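Local coordinates for sensor protein KdpD (Escherichia coli, PDB 4Y2F), which probably senses potassium limitation as a histidine kinase that phosphorylates itself and passes the phosphate on, the part described here being its GAF domain, at residues Lys10-Gly15 with Ala22-Gln27; Leu90-Gly95 with Asn130-Leu135; Arg110-Pro115 with Arg119-Phe124. One frame throughout, in Å; residues are numbered along the deposited sequence.

Contact 1: residues Lys10-Gly15 with Ala22-Gln27; sequences KALAVG and AATSEQ
A11 and L12, on the last turns of helix 4-13, pack against T24 and S25 of helix 18-33, so the contact joins two consecutive helices of the GAF domain, a helical hairpin beside its antiparallel sheet. T24 does most of the touching, its methyl and hydroxyl branches turned to different partners. With CG2 anti to the backbone N (chi1 -67°, measured to OG1), the methyl faces helix 4-13, where T24 CG2 lies 3.6 Å from A11 CB. The same methyl lies 3.9 Å from CD2 of L12, the leucine reaching it obliquely. The hydroxyl branch turns back beside its own backbone N and bonds to the carbonyl of D20, one turn earlier in the helix. L12 points its CB along the interface; with CG beside the backbone N (chi1 -70°), it is the CD2 branch, not the extended CD1, that reaches helix 18-33. L12 CD2 lies 3.8 Å from S25 OG, a van der Waals contact, while that hydroxyl is folded back on its own helix and bonded to the carbonyl of I21. Elsewhere L12 touches I21, and A11 touches F28, which extends the apolar seam along helix 18-33. The polar link between the segments is indirect: one water is hydrogen-bonded to A11 O (2.8 Å, the water donating) and to T24 OG1 (2.7 Å).

Contact 2: residues Leu90-Gly95 with Asn130-Leu135; sequences LPLKSG and NALERL
S94 and E133 both set their first torsion anti to the backbone N, with chi1 174° in the glutamate; the glutamate chain then runs on extended, and its carboxylate reaches the end of strand 88-94. S94 OG donates to E133 OE1 at 2.8 Å, arriving from above the carboxylate plane, 37° out of it. The other oxygen is held by a water that donates to E133 OE2 at 2.9 Å and to S94 O at 2.7 Å, so strand and helix are joined both directly and through solvent. E133 OE2 also forms a salt bridge with K137, one turn further along helix 115-142. Away from this polar end, L92 and L132 meet through their methyls, CD1 to CD1 at 3.8 Å, and L92 continues onto T125, V128 and A129 while L132 touches I21. Helix segment 130-135 runs at 65° to strand segment 90-94 of the GAF-domain sheet. With E133 cut back to an alanine, the S94 hydroxyl is likely to lose its acceptor, and K137 and the bridging water their carboxylate partner. Beyond the chain, A13 of the second subunit packs on S94, and R134 of that subunit makes a long, weak ion pair with E133. A buried carboxylate held by a hydroxyl, a water and a lysine implies that its negative charge is probably well compensated where strand, helix and second subunit come together.

Contact 3: residues Arg110-Pro115 with Arg119-Phe124; sequences RQLMIP and RLLETF
The first turn of helix 115-142, the long C-terminal helix of the GAF domain, brings P115 against R119, while the short helix 109-112 before it lays L112 beside L121. I114 holds the N-cap position, and P115 follows in the first turn, where a proline's missing N-H costs the helix no bond. R119 N donates to P115 O at 2.9 Å, an ordinary i to i+4 bond. The arginine side chain then doubles back over this carbonyl: with its chain bent at chi3 (-63°), the guanidinium lies with one face over the carbonyl of P115, whose oxygen sits 3.7 Å above the plane and towards the rim. R119 NH1 reaches the proline ring at 3.6 Å from CB, so the flat group rests on the opening turn. On the buried side, L112 CD1 meets L121 CD2 at 4.1 Å, the two leucines approaching at a slant. L112 also packs on Q88, V104 and P106, and L121 on Q88 and F33, which ties the turn between the helices to the sheet and, through F33, to helix 18-33. Proline directly after the N-cap residue is common at helix N-termini, and here it opens the C-terminal helix of the GAF domain.

How the contacts relate
Contact 2 is the buried one, its touching residues all in the interior, whereas contacts 1 and 3 are partly buried and contact 3 has an exposed proline-arginine turn. Contacts 2 and 3 share helix 115-142, and L90 CD1 packs on L121 CD2 at 3.5 Å between them; contact 3 is nested in the chain loop that contact 2 closes. Contact 1 instead pairs the two N-terminal helices and meets contact 2 where L12 and A13 approach R134. Chemistry follows place: methyl packing with a water link in contact 1, a buried carboxylate network beside a leucine pair in contact 2, a main-chain helical bond above leucines in contact 3. All three touch the second subunit.

Contact 1: residues Lys10-Gly15 with Ala22-Gln27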
loop_
_atom_site.group_PDB
_atom_site.type_symbol
_atom_site.label_atom_id
_atom_site.label_comp_id
_atom_site.label_asym_id
_atom_site.label_seq_id
_atom_site.Cartn_x
_atom_site.Cartn_y
_atom_site.Cartn_z
ATOM N N LYS A 10 -1.533 6.630 7.322
ATOM C CA LYS A 10 -1.138 7.004 8.677
ATOM C C LYS A 10 -2.089 6.417 9.707
ATOM O O LYS A 10 -1.651 5.925 10.758
ATOM C CB LYS A 10 -1.094 8.525 8.816
ATOM C CG LYS A 10 0.095 9.182 8.132
ATOM C CD LYS A 10 -0.099 10.692 7.998
ATOM C CE LYS A 10 -0.003 11.428 9.325
ATOM N NZ LYS A 10 -0.101 12.905 9.125
ATOM N N ALA A 11 -3.393 6.443 9.416
ATOM C CA ALA A 11 -4.373 5.917 10.354
ATOM C C ALA A 11 -4.311 4.393 10.422
ATOM O O ALA A 11 -4.466 3.811 11.503
ATOM C CB ALA A 11 -5.767 6.393 9.957
ATOM N N LEU A 12 -4.072 3.734 9.282
ATOM C CA LEU A 12 -3.952 2.277 9.277
ATOM C C LEU A 12 -2.701 1.806 10.004
ATOM O O LEU A 12 -2.707 0.723 10.607
ATOM C CB LEU A 12 -3.930 1.751 7.842
ATOM C CG LEU A 12 -5.212 1.822 7.006
ATOM C CD1 LEU A 12 -4.901 1.464 5.561
ATOM C CD2 LEU A 12 -6.299 0.904 7.570
ATOM N N ALA A 13 -1.625 2.605 9.969
ATOM C CA ALA A 13 -0.355 2.182 10.549
ATOM C C ALA A 13 -0.460 1.982 12.052
ATOM O O ALA A 13 0.286 1.173 12.623
ATOM C CB ALA A 13 0.725 3.217 10.245
ATOM N N VAL A 14 -1.367 2.705 12.712
ATOM C CA VAL A 14 -1.486 2.620 14.163
ATOM C C VAL A 14 -2.649 1.752 14.609
ATOM O O VAL A 14 -2.884 1.620 15.825
ATOM C CB VAL A 14 -1.552 4.010 14.820
ATOM C CG1 VAL A 14 -0.244 4.757 14.595
ATOM C CG2 VAL A 14 -2.733 4.790 14.298
ATOM N N GLY A 15 -3.392 1.169 13.673
ATOM C CA GLY A 15 -4.445 0.241 14.050
ATOM C C GLY A 15 -3.873 -0.945 14.805
ATOM O O GLY A 15 -2.812 -1.472 14.464
ATOM N N ALA A 22 -10.977 -2.019 10.205
ATOM C CA ALA A 22 -12.276 -1.927 9.550
ATOM C C ALA A 22 -12.886 -0.542 9.731
ATOM O O ALA A 22 -13.377 0.060 8.769
ATOM C CB ALA A 22 -13.210 -3.001 10.103
ATOM N N ALA A 23 -12.853 -0.014 10.960
ATOM C CA ALA A 23 -13.427 1.307 11.207
ATOM C C ALA A 23 -12.698 2.385 10.414
ATOM O O ALA A 23 -13.330 3.240 9.781
ATOM C CB ALA A 23 -13.404 1.623 12.702
ATOM N N THR A 24 -11.363 2.352 10.425
ATOM C CA THR A 24 -10.591 3.318 9.656
ATOM C C THR A 24 -10.891 3.201 8.171
ATOM O O THR A 24 -11.093 4.207 7.483
ATOM C CB THR A 24 -9.104 3.081 9.903
ATOM O OG1 THR A 24 -8.787 3.387 11.261
ATOM C CG2 THR A 24 -8.254 3.948 8.972
ATOM N N SER A 25 -10.916 1.980 7.654
ATOM C CA SER A 25 -11.184 1.809 6.233
ATOM C C SER A 25 -12.560 2.357 5.854
ATOM O O SER A 25 -12.706 3.038 4.835
ATOM C CB SER A 25 -11.026 0.335 5.854
ATOM O OG SER A 25 -9.733 -0.127 6.229
ATOM N N GLU A 26 -13.577 2.100 6.678
ATOM C CA GLU A 26 -14.917 2.602 6.384
ATOM C C GLU A 26 -14.972 4.128 6.414
ATOM O O GLU A 26 -15.582 4.747 5.533
ATOM C CB GLU A 26 -15.928 1.971 7.347
ATOM C CG GLU A 26 -16.088 0.464 7.105
ATOM C CD GLU A 26 -16.877 -0.247 8.190
ATOM O OE1 GLU A 26 -17.432 0.431 9.085
ATOM O OE2 GLU A 26 -16.942 -1.495 8.145
ATOM N N GLN A 27 -14.318 4.752 7.396
ATOM C CA GLN A 27 -14.305 6.210 7.480
ATOM C C GLN A 27 -13.725 6.816 6.211
ATOM O O GLN A 27 -14.309 7.730 5.612
ATOM C CB GLN A 27 -13.477 6.627 8.696
ATOM C CG GLN A 27 -13.271 8.131 8.870
ATOM C CD GLN A 27 -12.331 8.452 10.013
ATOM O OE1 GLN A 27 -12.661 8.239 11.180
ATOM N NE2 GLN A 27 -11.153 8.956 9.686
HETATM O O HOH W 1 -6.617 2.099 12.229
#

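Contact 2: residues Leu90-Gly95 with Asn130-Leu135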
loop_
_atom_site.group_PDB
_atom_site.type_symbol
_atom_site.label_atom_id
_atom_site.label_comp_id
_atom_site.label_asym_id
_atom_site.label_seq_id
_atom_site.Cartn_x
_atom_site.Cartn_y
_atom_site.Cartn_z
ATOM N N LEU A 90 -15.751 -6.090 -3.096
ATOM C CA LEU A 90 -14.337 -6.025 -3.484
ATOM C C LEU A 90 -13.465 -6.832 -2.532
ATOM O O LEU A 90 -13.475 -6.579 -1.312
ATOM C CB LEU A 90 -13.857 -4.570 -3.534
ATOM C CG LEU A 90 -14.655 -3.717 -4.518
ATOM C CD1 LEU A 90 -14.220 -2.276 -4.381
ATOM C CD2 LEU A 90 -14.468 -4.196 -5.950
ATOM N N PRO A 91 -12.686 -7.781 -3.024
ATOM C CA PRO A 91 -11.753 -8.480 -2.134
ATOM C C PRO A 91 -10.615 -7.576 -1.681
ATOM O O PRO A 91 -10.096 -6.753 -2.440
ATOM C CB PRO A 91 -11.239 -9.635 -2.995
ATOM C CG PRO A 91 -11.423 -9.171 -4.403
ATOM C CD PRO A 91 -12.668 -8.312 -4.395
ATOM N N LEU A 92 -10.254 -7.721 -0.408
ATOM C CA LEU A 92 -9.091 -7.033 0.155
ATOM C C LEU A 92 -7.913 -7.987 0.032
ATOM O O LEU A 92 -7.692 -8.838 0.900
ATOM C CB LEU A 92 -9.361 -6.662 1.606
ATOM C CG LEU A 92 -10.637 -5.836 1.757
ATOM C CD1 LEU A 92 -10.999 -5.653 3.222
ATOM C CD2 LEU A 92 -10.497 -4.474 1.065
ATOM N N LYS A 93 -7.143 -7.851 -1.046
ATOM C CA LYS A 93 -6.134 -8.832 -1.400
ATOM C C LYS A 93 -4.738 -8.248 -1.280
ATOM O O LYS A 93 -4.495 -7.098 -1.662
ATOM C CB LYS A 93 -6.294 -9.298 -2.845
ATOM C CG LYS A 93 -7.634 -9.866 -3.183
ATOM C CD LYS A 93 -7.664 -10.336 -4.630
ATOM C CE LYS A 93 -6.819 -11.575 -4.835
ATOM N NZ LYS A 93 -7.112 -12.223 -6.159
ATOM N N SER A 94 -3.823 -9.050 -0.762
ATOM C CA SER A 94 -2.403 -8.751 -0.847
ATOM C C SER A 94 -1.763 -9.943 -1.537
ATOM O O SER A 94 -1.780 -11.058 -1.001
ATOM C CB SER A 94 -1.803 -8.525 0.532
ATOM O OG SER A 94 -0.412 -8.315 0.413
ATOM N N GLY A 95 -1.224 -9.715 -2.730
ATOM C CA GLY A 95 -0.785 -10.836 -3.538
ATOM C C GLY A 95 -1.987 -11.661 -3.953
ATOM O O GLY A 95 -3.030 -11.128 -4.353
ATOM N N ASN A 130 -3.017 -4.839 3.152
ATOM C CA ASN A 130 -1.702 -4.906 3.785
ATOM C C ASN A 130 -1.815 -4.761 5.297
ATOM O O ASN A 130 -1.089 -5.424 6.046
ATOM C CB ASN A 130 -0.805 -3.789 3.245
ATOM C CG ASN A 130 -0.262 -4.075 1.866
ATOM O OD1 ASN A 130 -0.384 -5.185 1.353
ATOM N ND2 ASN A 130 0.374 -3.075 1.267
ATOM N N ALA A 131 -2.712 -3.890 5.764
ATOM C CA ALA A 131 -2.890 -3.712 7.204
ATOM C C ALA A 131 -3.480 -4.962 7.845
ATOM O O ALA A 131 -3.004 -5.422 8.891
ATOM C CB ALA A 131 -3.756 -2.479 7.473
ATOM N N LEU A 132 -4.513 -5.532 7.221
ATOM C CA LEU A 132 -5.091 -6.784 7.696
ATOM C C LEU A 132 -4.066 -7.911 7.684
ATOM O O LEU A 132 -4.003 -8.708 8.625
ATOM C CB LEU A 132 -6.279 -7.154 6.813
ATOM C CG LEU A 132 -7.485 -6.239 6.966
ATOM C CD1 LEU A 132 -8.588 -6.658 5.976
ATOM C CD2 LEU A 132 -7.994 -6.307 8.401
ATOM N N GLU A 133 -3.245 -7.982 6.630
ATOM C CA GLU A 133 -2.212 -9.016 6.559
ATOM C C GLU A 133 -1.213 -8.873 7.699
ATOM O O GLU A 133 -0.821 -9.863 8.325
ATOM C CB GLU A 133 -1.504 -8.960 5.199
ATOM C CG GLU A 133 -0.293 -9.898 5.050
ATOM C CD GLU A 133 0.408 -9.740 3.704
ATOM O OE1 GLU A 133 0.279 -8.668 3.083
ATOM O OE2 GLU A 133 1.092 -10.689 3.270
ATOM N N ARG A 134 -0.803 -7.637 7.988
ATOM C CA ARG A 134 0.143 -7.406 9.069
ATOM C C ARG A 134 -0.425 -7.864 10.408
ATOM O O ARG A 134 0.246 -8.571 11.169
ATOM C CB ARG A 134 0.536 -5.932 9.112
ATOM C CG ARG A 134 1.510 -5.627 10.227
ATOM C CD ARG A 134 1.943 -4.180 10.193
ATOM N NE ARG A 134 0.833 -3.276 10.483
ATOM C CZ ARG A 134 0.263 -2.472 9.590
ATOM N NH1 ARG A 134 0.694 -2.455 8.331
ATOM N NH2 ARG A 134 -0.740 -1.686 9.958
ATOM N N LEU A 135 -1.664 -7.471 10.714
ATOM C CA LEU A 135 -2.242 -7.835 12.007
ATOM C C LEU A 135 -2.463 -9.340 12.120
ATOM O O LEU A 135 -2.189 -9.935 13.169
ATOM C CB LEU A 135 -3.554 -7.090 12.237
ATOM C CG LEU A 135 -3.483 -5.585 12.481
ATOM C CD1 LEU A 135 -4.869 -5.066 12.783
ATOM C CD2 LEU A 135 -2.532 -5.256 13.616
HETATM O O HOH W 2 -0.284 -11.956 1.090
#

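Contact 3: residues Arg110-Pro115 with Arg119-Phe124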
loop_
_atom_site.group_PDB
_atom_site.type_symbol
_atom_site.label_atom_id
_atom_site.label_comp_id
_atom_site.label_asym_id
_atom_site.label_seq_id
_atom_site.Cartn_x
_atom_site.Cartn_y
_atom_site.Cartn_z
ATOM N N ARG A 110 -22.692 6.040 -10.949
ATOM C CA ARG A 110 -21.963 6.480 -12.136
ATOM C C ARG A 110 -20.672 7.186 -11.766
ATOM O O ARG A 110 -19.683 7.071 -12.495
ATOM C CB ARG A 110 -22.828 7.391 -13.005
ATOM C CG ARG A 110 -23.923 6.685 -13.768
ATOM C CD ARG A 110 -24.756 7.686 -14.550
ATOM N NE ARG A 110 -25.772 8.331 -13.721
ATOM C CZ ARG A 110 -25.686 9.571 -13.251
ATOM N NH1 ARG A 110 -24.628 10.322 -13.529
ATOM N NH2 ARG A 110 -26.664 10.063 -12.506
ATOM N N GLN A 111 -20.656 7.890 -10.631
ATOM C CA GLN A 111 -19.444 8.556 -10.173
ATOM C C GLN A 111 -18.423 7.545 -9.669
ATOM O O GLN A 111 -17.242 7.612 -10.033
ATOM C CB GLN A 111 -19.837 9.537 -9.067
ATOM C CG GLN A 111 -18.669 10.299 -8.448
ATOM C CD GLN A 111 -19.036 10.904 -7.101
ATOM O OE1 GLN A 111 -19.205 10.184 -6.114
ATOM N NE2 GLN A 111 -19.177 12.223 -7.056
ATOM N N LEU A 112 -18.855 6.566 -8.871
ATOM C CA LEU A 112 -17.926 5.565 -8.362
ATOM C C LEU A 112 -17.302 4.754 -9.485
ATOM O O LEU A 112 -16.132 4.359 -9.392
ATOM C CB LEU A 112 -18.659 4.634 -7.397
ATOM C CG LEU A 112 -17.801 3.515 -6.796
ATOM C CD1 LEU A 112 -16.723 4.105 -5.921
ATOM C CD2 LEU A 112 -18.650 2.546 -6.015
ATOM N N MET A 113 -18.060 4.489 -10.542
ATOM C CA MET A 113 -17.612 3.609 -11.613
ATOM C C MET A 113 -16.761 4.318 -12.662
ATOM O O MET A 113 -16.290 3.665 -13.599
ATOM C CB MET A 113 -18.802 2.909 -12.266
ATOM C CG MET A 113 -19.612 2.022 -11.294
ATOM S SD MET A 113 -18.645 0.863 -10.266
ATOM C CE MET A 113 -17.919 -0.169 -11.536
ATOM N N ILE A 114 -16.536 5.622 -12.510
ATOM C CA ILE A 114 -15.552 6.298 -13.371
ATOM C C ILE A 114 -14.232 5.539 -13.274
ATOM O O ILE A 114 -13.766 5.248 -12.150
ATOM C CB ILE A 114 -15.362 7.755 -12.912
ATOM C CG1 ILE A 114 -16.626 8.578 -13.196
ATOM C CG2 ILE A 114 -14.108 8.367 -13.575
ATOM C CD1 ILE A 114 -16.577 9.979 -12.628
ATOM N N PRO A 115 -13.610 5.156 -14.381
ATOM C CA PRO A 115 -12.403 4.308 -14.286
ATOM C C PRO A 115 -11.298 4.867 -13.402
ATOM O O PRO A 115 -10.725 4.110 -12.605
ATOM C CB PRO A 115 -11.993 4.101 -15.752
ATOM C CG PRO A 115 -13.349 4.109 -16.483
ATOM C CD PRO A 115 -14.135 5.200 -15.766
ATOM N N ARG A 119 -9.635 2.922 -10.205
ATOM C CA ARG A 119 -8.214 2.667 -10.005
ATOM C C ARG A 119 -7.763 3.174 -8.641
ATOM O O ARG A 119 -6.979 2.502 -7.956
ATOM C CB ARG A 119 -7.402 3.303 -11.136
ATOM C CG ARG A 119 -7.657 2.635 -12.490
ATOM C CD ARG A 119 -6.702 3.105 -13.589
ATOM N NE ARG A 119 -6.810 4.529 -13.901
ATOM C CZ ARG A 119 -7.605 5.044 -14.839
ATOM N NH1 ARG A 119 -8.411 4.263 -15.551
ATOM N NH2 ARG A 119 -7.620 6.352 -15.047
ATOM N N LEU A 120 -8.293 4.320 -8.204
ATOM C CA LEU A 120 -7.962 4.831 -6.874
ATOM C C LEU A 120 -8.490 3.898 -5.797
ATOM O O LEU A 120 -7.785 3.589 -4.820
ATOM C CB LEU A 120 -8.512 6.247 -6.690
ATOM C CG LEU A 120 -8.192 6.816 -5.310
ATOM C CD1 LEU A 120 -6.674 6.973 -5.120
ATOM C CD2 LEU A 120 -8.887 8.154 -5.137
ATOM N N LEU A 121 -9.726 3.414 -5.966
ATOM C CA LEU A 121 -10.306 2.520 -4.975
ATOM C C LEU A 121 -9.510 1.230 -4.875
ATOM O O LEU A 121 -9.349 0.685 -3.777
ATOM C CB LEU A 121 -11.762 2.246 -5.334
ATOM C CG LEU A 121 -12.538 1.318 -4.387
ATOM C CD1 LEU A 121 -12.528 1.822 -2.960
ATOM C CD2 LEU A 121 -13.984 1.197 -4.904
ATOM N N GLU A 122 -8.975 0.738 -5.996
ATOM C CA GLU A 122 -8.148 -0.459 -5.916
ATOM C C GLU A 122 -6.912 -0.225 -5.060
ATOM O O GLU A 122 -6.516 -1.101 -4.278
ATOM C CB GLU A 122 -7.763 -0.947 -7.302
ATOM C CG GLU A 122 -6.914 -2.196 -7.206
ATOM C CD GLU A 122 -6.679 -2.834 -8.531
ATOM O OE1 GLU A 122 -7.572 -3.569 -8.997
ATOM O OE2 GLU A 122 -5.607 -2.585 -9.113
ATOM N N THR A 123 -6.296 0.950 -5.177
ATOM C CA THR A 123 -5.139 1.253 -4.346
ATOM C C THR A 123 -5.537 1.300 -2.880
ATOM O O THR A 123 -4.806 0.796 -2.017
ATOM C CB THR A 123 -4.521 2.577 -4.777
ATOM O OG1 THR A 123 -4.193 2.522 -6.175
ATOM C CG2 THR A 123 -3.248 2.841 -3.996
ATOM N N PHE A 124 -6.709 1.870 -2.578
ATOM C CA PHE A 124 -7.191 1.859 -1.199
ATOM C C PHE A 124 -7.324 0.432 -0.671
ATOM O O PHE A 124 -6.856 0.126 0.436
ATOM C CB PHE A 124 -8.526 2.606 -1.096
ATOM C CG PHE A 124 -8.383 4.082 -0.868
ATOM C CD1 PHE A 124 -7.864 4.906 -1.854
ATOM C CD2 PHE A 124 -8.777 4.652 0.335
ATOM C CE1 PHE A 124 -7.729 6.272 -1.639
ATOM C CE2 PHE A 124 -8.653 6.013 0.553
ATOM C CZ PHE A 124 -8.117 6.821 -0.425
#